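Local coordinates for protein endonuclease V (Homo sapiens, PDB 6OZE) that probably cleaves RNA at inosine in a metal-dependent reaction, acting as the human inosine-specific endoribonuclease of the RNase H-like superfamily, at residues A[69-81]-A[92-106]. The protein carries 4 engineered substitutions. Sequence-based numbering, arbitrary orientation. Where two conformers were deposited one is given.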
ATOM      1  N   VAL A  69      15.052  -2.945   9.837  1.00 27.49           N
ATOM      2  CA  VAL A  69      13.981  -2.341  10.624  1.00 26.17           C
ATOM      3  C   VAL A  69      14.583  -1.409  11.669  1.00 27.62           C
ATOM      4  O   VAL A  69      15.429  -1.816  12.473  1.00 31.35           O
ATOM      5  CB  VAL A  69      13.092  -3.416  11.271  1.00 27.63           C
ATOM      6  CG1 VAL A  69      12.044  -2.767  12.178  1.00 29.13           C
ATOM      7  CG2 VAL A  69      12.389  -4.247  10.201  1.00 28.39           C
ATOM      8  N   VAL A  70      14.133  -0.151  11.668  1.00 25.54           N
ATOM      9  CA  VAL A  70      14.533   0.820  12.683  1.00 26.86           C
ATOM     10  C   VAL A  70      13.391   1.224  13.606  1.00 27.81           C
ATOM     11  O   VAL A  70      13.651   1.827  14.660  1.00 31.44           O
ATOM     12  CB  VAL A  70      15.213   2.061  12.062  1.00 28.53           C
ATOM     13  CG1 VAL A  70      16.498   1.663  11.348  1.00 32.40           C
ATOM     14  CG2 VAL A  70      14.287   2.739  11.074  1.00 28.04           C
ATOM     15  N   TYR A  71      12.150   0.900  13.260  1.00 24.15           N
ATOM     16  CA  TYR A  71      11.007   1.201  14.113  1.00 23.91           C
ATOM     17  C   TYR A  71       9.912   0.201  13.804  1.00 23.05           C
ATOM     18  O   TYR A  71       9.691  -0.138  12.639  1.00 22.46           O
ATOM     19  CB  TYR A  71      10.463   2.610  13.837  1.00 25.45           C
ATOM     20  CG  TYR A  71       9.244   2.974  14.663  1.00 23.75           C
ATOM     21  CD1 TYR A  71       9.387   3.494  15.929  1.00 26.66           C
ATOM     22  CD2 TYR A  71       7.959   2.794  14.164  1.00 24.41           C
ATOM     23  CE1 TYR A  71       8.288   3.835  16.692  1.00 29.90           C
ATOM     24  CE2 TYR A  71       6.838   3.134  14.935  1.00 26.51           C
ATOM     25  CZ  TYR A  71       7.022   3.646  16.191  1.00 27.40           C
ATOM     26  OH  TYR A  71       5.931   3.997  16.972  1.00 30.63           O
ATOM     27  N   GLU A  72       9.216  -0.260  14.838  1.00 25.66           N
ATOM     28  CA  GLU A  72       8.053  -1.103  14.610  1.00 23.75           C
ATOM     29  C   GLU A  72       7.039  -0.878  15.716  1.00 21.21           C
ATOM     30  O   GLU A  72       7.402  -0.744  16.888  1.00 24.45           O
ATOM     31  CB  GLU A  72       8.428  -2.590  14.538  1.00 27.57           C
ATOM     32  CG  GLU A  72       9.153  -3.122  15.752  1.00 39.25           C
ATOM     33  CD  GLU A  72       9.620  -4.554  15.563  1.00 50.94           C
ATOM     34  OE1 GLU A  72      10.060  -4.897  14.444  1.00 54.24           O
ATOM     35  OE2 GLU A  72       9.539  -5.337  16.529  1.00 58.60           O
ATOM     36  N   GLU A  73       5.764  -0.816  15.331  1.00 21.96           N
ATOM     37  CA  GLU A  73       4.695  -0.715  16.314  1.00 22.23           C
ATOM     38  C   GLU A  73       3.483  -1.462  15.788  1.00 23.06           C
ATOM     39  O   GLU A  73       3.106  -1.296  14.625  1.00 21.60           O
ATOM     40  CB  GLU A  73       4.350   0.746  16.604  1.00 24.16           C
ATOM     41  CG  GLU A  73       3.243   0.930  17.669  1.00 25.26           C
ATOM     42  CD  GLU A  73       3.651   0.485  19.070  1.00 37.70           C
ATOM     43  OE1 GLU A  73       4.863   0.410  19.364  1.00 36.31           O
ATOM     44  OE2 GLU A  73       2.746   0.229  19.894  1.00 47.72           O
ATOM     45  N   SER A  74       2.874  -2.285  16.648  1.00 22.37           N
ATOM     46  CA  SER A  74       1.681  -3.045  16.292  1.00 21.69           C
ATOM     47  C   SER A  74       0.653  -2.836  17.387  1.00 22.51           C
ATOM     48  O   SER A  74       1.009  -2.752  18.567  1.00 26.14           O
ATOM     49  CB  SER A  74       1.975  -4.539  16.230  1.00 24.53           C
ATOM     50  OG  SER A  74       2.891  -4.830  15.176  1.00 27.93           O
ATOM     51  N   ARG A  75      -0.618  -2.744  17.007  1.00 19.09           N
ATOM     52  CA  ARG A  75      -1.681  -2.566  17.989  1.00 20.79           C
ATOM     53  C   ARG A  75      -2.900  -3.367  17.570  1.00 20.47           C
ATOM     54  O   ARG A  75      -3.315  -3.307  16.410  1.00 20.43           O
ATOM     55  CB  ARG A  75      -2.059  -1.088  18.118  1.00 27.12           C
ATOM     56  CG  ARG A  75      -0.959  -0.239  18.698  1.00 39.14           C
ATOM     57  CD  ARG A  75      -1.477   0.611  19.835  1.00 56.54           C
ATOM     58  NE  ARG A  75      -1.481   2.021  19.469  1.00 69.75           N
ATOM     59  CZ  ARG A  75      -0.403   2.794  19.500  1.00 73.84           C
ATOM     60  NH1 ARG A  75       0.762   2.288  19.886  1.00 75.24           N
ATOM     61  NH2 ARG A  75      -0.488   4.070  19.149  1.00 75.38           N
ATOM     62  N   MET A  76      -3.490  -4.094  18.516  1.00 22.06           N
ATOM     63  CA  MET A  76      -4.785  -4.710  18.268  1.00 21.83           C
ATOM     64  C   MET A  76      -5.860  -3.632  18.254  1.00 21.45           C
ATOM     65  O   MET A  76      -5.862  -2.725  19.096  1.00 24.87           O
ATOM     66  CB  MET A  76      -5.146  -5.719  19.361  1.00 23.35           C
ATOM     67  CG  MET A  76      -4.186  -6.887  19.564  1.00 24.49           C
ATOM     68  SD  MET A  76      -3.967  -7.896  18.066  1.00 26.05           S
ATOM     69  CE  MET A  76      -5.613  -8.570  17.886  1.00 30.71           C
ATOM     70  N   VAL A  77      -6.777  -3.739  17.293  1.00 21.21           N
ATOM     71  CA  VAL A  77      -7.816  -2.743  17.069  1.00 24.39           C
ATOM     72  C   VAL A  77      -9.109  -3.458  16.704  1.00 25.74           C
ATOM     73  O   VAL A  77      -9.110  -4.624  16.309  1.00 26.17           O
ATOM     74  CB  VAL A  77      -7.428  -1.751  15.942  1.00 23.45           C
ATOM     75  CG1 VAL A  77      -6.148  -0.992  16.300  1.00 25.07           C
ATOM     76  CG2 VAL A  77      -7.249  -2.487  14.628  1.00 26.47           C
ATOM     77  N   SER A  78     -10.224  -2.746  16.848  1.00 27.76           N
ATOM     78  CA  SER A  78     -11.539  -3.255  16.467  1.00 30.54           C
ATOM     79  C   SER A  78     -12.064  -2.425  15.301  1.00 29.70           C
ATOM     80  O   SER A  78     -12.294  -1.223  15.457  1.00 31.84           O
ATOM     81  CB  SER A  78     -12.512  -3.168  17.639  1.00 33.41           C
ATOM     82  OG  SER A  78     -12.123  -4.039  18.688  1.00 34.26           O
ATOM     83  N   LEU A  79     -12.254  -3.068  14.148  1.00 34.95           N
ATOM     84  CA  LEU A  79     -12.702  -2.400  12.922  1.00 32.12           C
ATOM     85  C   LEU A  79     -14.222  -2.426  12.912  1.00 35.51           C
ATOM     86  O   LEU A  79     -14.850  -3.346  12.386  1.00 39.77           O
ATOM     87  CB  LEU A  79     -12.141  -3.096  11.686  1.00 33.52           C
ATOM     88  CG  LEU A  79     -10.633  -3.345  11.601  1.00 39.43           C
ATOM     89  CD1 LEU A  79     -10.217  -3.622  10.165  1.00 43.50           C
ATOM     90  CD2 LEU A  79      -9.851  -2.182  12.132  1.00 40.19           C
ATOM     91  N   THR A  80     -14.825  -1.400  13.508  1.00 36.41           N
ATOM     92  CA  THR A  80     -16.266  -1.398  13.701  1.00 41.57           C
ATOM     93  C   THR A  80     -17.037  -0.758  12.549  1.00 42.59           C
ATOM     94  O   THR A  80     -18.260  -0.920  12.481  1.00 45.61           O
ATOM     95  CB  THR A  80     -16.610  -0.734  15.037  1.00 50.70           C
ATOM     96  OG1 THR A  80     -15.969   0.546  15.110  1.00 53.33           O
ATOM     97  CG2 THR A  80     -16.135  -1.600  16.192  1.00 56.17           C
ATOM     98  N   ALA A  81     -16.363  -0.053  11.648  1.00 41.11           N
ATOM     99  CA  ALA A  81     -17.041   0.468  10.470  1.00 45.68           C
ATOM    100  C   ALA A  81     -17.503  -0.694   9.591  1.00 44.13           C
ATOM    101  O   ALA A  81     -16.815  -1.714   9.498  1.00 42.73           O
ATOM    102  CB  ALA A  81     -16.107   1.378   9.674  1.00 42.11           C
ATOM    103  N   GLU A  92      -9.774   0.920   7.866  1.00 29.29           N
ATOM    104  CA  GLU A  92      -8.357   0.739   8.179  1.00 28.75           C
ATOM    105  C   GLU A  92      -7.598   2.038   8.403  1.00 30.25           C
ATOM    106  O   GLU A  92      -6.744   2.106   9.298  1.00 27.29           O
ATOM    107  CB  GLU A  92      -7.664  -0.022   7.045  1.00 34.94           C
ATOM    108  CG  GLU A  92      -8.115  -1.455   6.874  1.00 38.25           C
ATOM    109  CD  GLU A  92      -7.285  -2.189   5.838  1.00 36.00           C
ATOM    110  OE1 GLU A  92      -6.306  -1.597   5.338  1.00 42.52           O
ATOM    111  OE2 GLU A  92      -7.605  -3.355   5.529  1.00 48.91           O
ATOM    112  N   VAL A  93      -7.866   3.065   7.592  1.00 25.57           N
ATOM    113  CA  VAL A  93      -7.079   4.303   7.680  1.00 23.87           C
ATOM    114  C   VAL A  93      -7.063   4.927   9.068  1.00 23.05           C
ATOM    115  O   VAL A  93      -5.992   5.406   9.489  1.00 25.39           O
ATOM    116  CB  VAL A  93      -7.469   5.273   6.556  1.00 25.38           C
ATOM    117  CG1 VAL A  93      -6.877   6.646   6.817  1.00 30.83           C
ATOM    118  CG2 VAL A  93      -6.983   4.761   5.210  1.00 28.04           C
ATOM    119  N   PRO A  94      -8.170   4.978   9.836  1.00 24.84           N
ATOM    120  CA  PRO A  94      -8.089   5.605  11.164  1.00 25.50           C
ATOM    121  C   PRO A  94      -6.961   5.054  12.017  1.00 27.67           C
ATOM    122  O   PRO A  94      -6.265   5.814  12.704  1.00 26.73           O
ATOM    123  CB  PRO A  94      -9.457   5.303  11.779  1.00 25.95           C
ATOM    124  CG  PRO A  94     -10.360   5.194  10.616  1.00 27.38           C
ATOM    125  CD  PRO A  94      -9.548   4.530   9.547  1.00 25.54           C
ATOM    126  N   PHE A  95      -6.763   3.740  11.988  1.00 23.71           N
ATOM    127  CA  PHE A  95      -5.764   3.130  12.854  1.00 24.14           C
ATOM    128  C   PHE A  95      -4.358   3.323  12.321  1.00 23.71           C
ATOM    129  O   PHE A  95      -3.427   3.569  13.097  1.00 24.08           O
ATOM    130  CB  PHE A  95      -6.095   1.655  13.054  1.00 25.49           C
ATOM    131  CG  PHE A  95      -7.473   1.451  13.573  1.00 29.24           C
ATOM    132  CD1 PHE A  95      -7.765   1.721  14.896  1.00 29.28           C
ATOM    133  CD2 PHE A  95      -8.498   1.058  12.730  1.00 33.61           C
ATOM    134  CE1 PHE A  95      -9.045   1.567  15.382  1.00 33.68           C
ATOM    135  CE2 PHE A  95      -9.787   0.912  13.216  1.00 37.22           C
ATOM    136  CZ  PHE A  95     -10.056   1.160  14.541  1.00 37.89           C
ATOM    137  N   LEU A  96      -4.184   3.221  11.007  1.00 21.91           N
ATOM    138  CA  LEU A  96      -2.865   3.459  10.451  1.00 21.02           C
ATOM    139  C   LEU A  96      -2.460   4.912  10.637  1.00 22.49           C
ATOM    140  O   LEU A  96      -1.304   5.209  10.953  1.00 23.51           O
ATOM    141  CB  LEU A  96      -2.866   3.083   8.970  1.00 22.23           C
ATOM    142  CG  LEU A  96      -3.141   1.602   8.709  1.00 25.10           C
ATOM    143  CD1 LEU A  96      -3.128   1.338   7.188  1.00 29.56           C
ATOM    144  CD2 LEU A  96      -2.081   0.753   9.392  1.00 25.18           C
ATOM    145  N   LEU A  97      -3.400   5.836  10.444  1.00 23.30           N
ATOM    146  CA  LEU A  97      -3.080   7.241  10.662  0.55 26.32           C
ATOM    147  C   LEU A  97      -2.641   7.494  12.103  1.00 27.21           C
ATOM    148  O   LEU A  97      -1.706   8.267  12.345  1.00 30.25           O
ATOM    149  CB  LEU A  97      -4.272   8.111  10.268  0.55 30.98           C
ATOM    150  CG  LEU A  97      -3.969   9.570   9.941  0.55 32.14           C
ATOM    151  CD1 LEU A  97      -4.999  10.085   8.983  0.55 36.25           C
ATOM    152  CD2 LEU A  97      -3.993  10.390  11.202  0.55 37.71           C
ATOM    153  N   GLU A  98      -3.300   6.847  13.077  1.00 23.69           N
ATOM    154  CA  GLU A  98      -2.924   7.002  14.477  1.00 23.82           C
ATOM    155  C   GLU A  98      -1.510   6.496  14.747  1.00 24.47           C
ATOM    156  O   GLU A  98      -0.774   7.084  15.551  1.00 26.17           O
ATOM    157  CB  GLU A  98      -3.924   6.263  15.364  1.00 29.96           C
ATOM    158  CG  GLU A  98      -3.759   6.528  16.836  1.00 37.31           C
ATOM    159  CD  GLU A  98      -4.189   7.933  17.228  1.00 42.25           C
ATOM    160  OE1 GLU A  98      -4.939   8.569  16.456  1.00 41.79           O
ATOM    161  OE2 GLU A  98      -3.776   8.394  18.310  1.00 55.81           O
ATOM    162  N   LEU A  99      -1.119   5.393  14.104  1.00 22.14           N
ATOM    163  CA  LEU A  99       0.243   4.900  14.290  1.00 24.17           C
ATOM    164  C   LEU A  99       1.264   5.877  13.723  1.00 21.27           C
ATOM    165  O   LEU A  99       2.316   6.103  14.332  1.00 23.56           O
ATOM    166  CB  LEU A  99       0.416   3.531  13.624  1.00 23.10           C
ATOM    167  CG  LEU A  99      -0.366   2.383  14.272  1.00 23.68           C
ATOM    168  CD1 LEU A  99      -0.233   1.115  13.399  1.00 24.72           C
ATOM    169  CD2 LEU A  99       0.129   2.133  15.675  1.00 33.07           C
ATOM    170  N   VAL A 100       0.977   6.455  12.554  1.00 22.01           N
ATOM    171  CA  VAL A 100       1.908   7.414  11.962  1.00 26.99           C
ATOM    172  C   VAL A 100       2.038   8.645  12.849  1.00 26.21           C
ATOM    173  O   VAL A 100       3.144   9.147  13.088  1.00 27.39           O
ATOM    174  CB  VAL A 100       1.466   7.771  10.530  1.00 25.09           C
ATOM    175  CG1 VAL A 100       2.356   8.875   9.959  1.00 30.52           C
ATOM    176  CG2 VAL A 100       1.514   6.539   9.650  1.00 24.35           C
ATOM    177  N   GLN A 101       0.912   9.138  13.380  1.00 27.39           N
ATOM    178  CA  GLN A 101       0.978  10.315  14.239  1.00 29.38           C
ATOM    179  C   GLN A 101       1.726  10.026  15.535  1.00 27.92           C
ATOM    180  O   GLN A 101       2.514  10.861  15.999  1.00 34.03           O
ATOM    181  CB  GLN A 101      -0.419  10.870  14.517  1.00 34.36           C
ATOM    182  CG  GLN A 101      -0.387  12.224  15.225  1.00 42.13           C
ATOM    183  CD  GLN A 101       0.307  13.296  14.392  1.00 38.72           C
ATOM    184  OE1 GLN A 101       0.297  13.249  13.160  1.00 47.75           O
ATOM    185  NE2 GLN A 101       0.919  14.264  15.066  1.00 54.41           N
ATOM    186  N   GLN A 102       1.505   8.852  16.135  1.00 27.56           N
ATOM    187  CA  GLN A 102       2.286   8.473  17.308  1.00 30.39           C
ATOM    188  C   GLN A 102       3.782   8.539  17.014  1.00 31.00           C
ATOM    189  O   GLN A 102       4.564   9.080  17.808  1.00 35.13           O
ATOM    190  CB  GLN A 102       1.906   7.068  17.775  1.00 37.78           C
ATOM    191  CG  GLN A 102       2.858   6.531  18.839  1.00 55.11           C
ATOM    192  CD  GLN A 102       2.720   5.041  19.084  1.00 65.82           C
ATOM    193  OE1 GLN A 102       2.105   4.324  18.297  1.00 62.93           O
ATOM    194  NE2 GLN A 102       3.298   4.567  20.184  1.00 82.25           N
ATOM    195  N   LEU A 103       4.194   7.994  15.873  1.00 28.36           N
ATOM    196  CA  LEU A 103       5.600   8.070  15.487  1.00 29.70           C
ATOM    197  C   LEU A 103       6.042   9.522  15.322  1.00 31.11           C
ATOM    198  O   LEU A 103       7.098   9.920  15.821  1.00 34.17           O
ATOM    199  CB  LEU A 103       5.814   7.278  14.199  1.00 25.80           C
ATOM    200  CG  LEU A 103       7.256   7.287  13.683  1.00 26.71           C
ATOM    201  CD1 LEU A 103       8.211   6.779  14.759  1.00 31.38           C
ATOM    202  CD2 LEU A 103       7.360   6.465  12.398  1.00 26.99           C
ATOM    203  N   ARG A 104       5.232  10.331  14.626  1.00 33.87           N
ATOM    204  CA  ARG A 104       5.607  11.714  14.336  1.00 40.26           C
ATOM    205  C   ARG A 104       5.869  12.507  15.610  1.00 45.88           C
ATOM    206  O   ARG A 104       6.725  13.400  15.622  1.00 48.92           O
ATOM    207  CB  ARG A 104       4.515  12.392  13.498  1.00 44.37           C
ATOM    208  CG  ARG A 104       5.005  13.570  12.656  1.00 54.14           C
ATOM    209  CD  ARG A 104       3.853  14.397  12.073  1.00 53.32           C
ATOM    210  NE  ARG A 104       2.963  13.628  11.200  1.00 42.31           N
ATOM    211  CZ  ARG A 104       3.074  13.561   9.875  1.00 45.67           C
ATOM    212  NH1 ARG A 104       4.045  14.212   9.249  1.00 47.00           N
ATOM    213  NH2 ARG A 104       2.211  12.841   9.170  1.00 49.49           N
ATOM    214  N   GLU A 105       5.158  12.190  16.692  1.00 45.22           N
ATOM    215  CA  GLU A 105       5.339  12.888  17.958  1.00 48.47           C
ATOM    216  C   GLU A 105       6.372  12.214  18.852  1.00 49.76           C
ATOM    217  O   GLU A 105       7.092  12.897  19.590  1.00 58.17           O
ATOM    218  CB  GLU A 105       3.997  12.990  18.685  1.00 52.63           C
ATOM    219  CG  GLU A 105       2.957  13.794  17.924  1.00 59.99           C
ATOM    220  CD  GLU A 105       1.579  13.722  18.551  1.00 76.07           C
ATOM    221  OE1 GLU A 105       1.415  13.008  19.565  1.00 80.10           O
ATOM    222  OE2 GLU A 105       0.655  14.377  18.025  1.00 78.04           O
ATOM    223  N   LYS A 106       6.459  10.885  18.801  1.00 47.81           N
ATOM    224  CA  LYS A 106       7.372  10.150  19.670  1.00 48.03           C
ATOM    225  C   LYS A 106       8.807  10.197  19.150  1.00 51.63           C
ATOM    226  O   LYS A 106       9.747  10.446  19.915  1.00 47.48           O
ATOM    227  CB  LYS A 106       6.888   8.705  19.821  1.00 55.00           C
ATOM    228  CG  LYS A 106       7.850   7.767  20.533  1.00 64.09           C
ATOM    229  CD  LYS A 106       7.242   6.377  20.706  1.00 62.70           C
ATOM    230  CE  LYS A 106       6.792   5.795  19.374  1.00 58.54           C
ATOM    231  NZ  LYS A 106       6.350   4.364  19.474  1.00 48.04           N
TER
HETATM  232  O   HOH W   1       3.396   4.109  16.111  1.00 32.31           O
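Strand 69-78 runs nearly antiparallel to residues 92-106 of helix 89-106, at 150° with axes 9.9 Å apart, and register points from Tyr-71 against Leu-103 to Val-77 against Phe-95 line up alternate strand residues along one helix face. Tyr-71 illustrates how one aromatic residue can serve two chemistries. The ring swings to the helix because chi1 is near 178°, CG opposite the backbone N, and it lies beneath Leu-103, whose CD1 makes a CH-pi contact over the ring centre, 3.5 Å from the centroid. At the edge of that ring, Lys-106 NZ donates to Tyr-71 OH at 2.6 Å. The same hydroxyl donates to a water that in turn donates to Leu-99 O and Gln-102 OE1, tying the strand to the helix backbone. A phenylalanine here would probably keep the leucine packing but cost Lys-106 NZ this acceptor and the water its donor from the strand. This edge strand of the RNase H-like sheet pairs antiparallel with strand 54-63, and a classic beta bulge sets Val-70 and Tyr-71 both against Val-61; helix 89-106 packs against one face of the sheet, Leu-103 touching Val-61 and Leu-96 reaching strand 39-47. Further along, both terminal nitrogens of Arg-75 make weak hydrogen bonds to Gln-102 OE1, NH2 at 2.7 Å, with the guanidinium and amide planes 46° apart. Leu-99 CD2 sits over the guanidinium centre, 3.9 Å from CZ of Arg-75, while NH1 also forms a salt bridge with Glu-73 OE2, its hydrogen bond weak. At the far end Val-77 CB lies over the Phe-95 ring, offset toward its rim, and Leu-79 CD2 approaches Phe-95 CE2 obliquely at 3.3 Å.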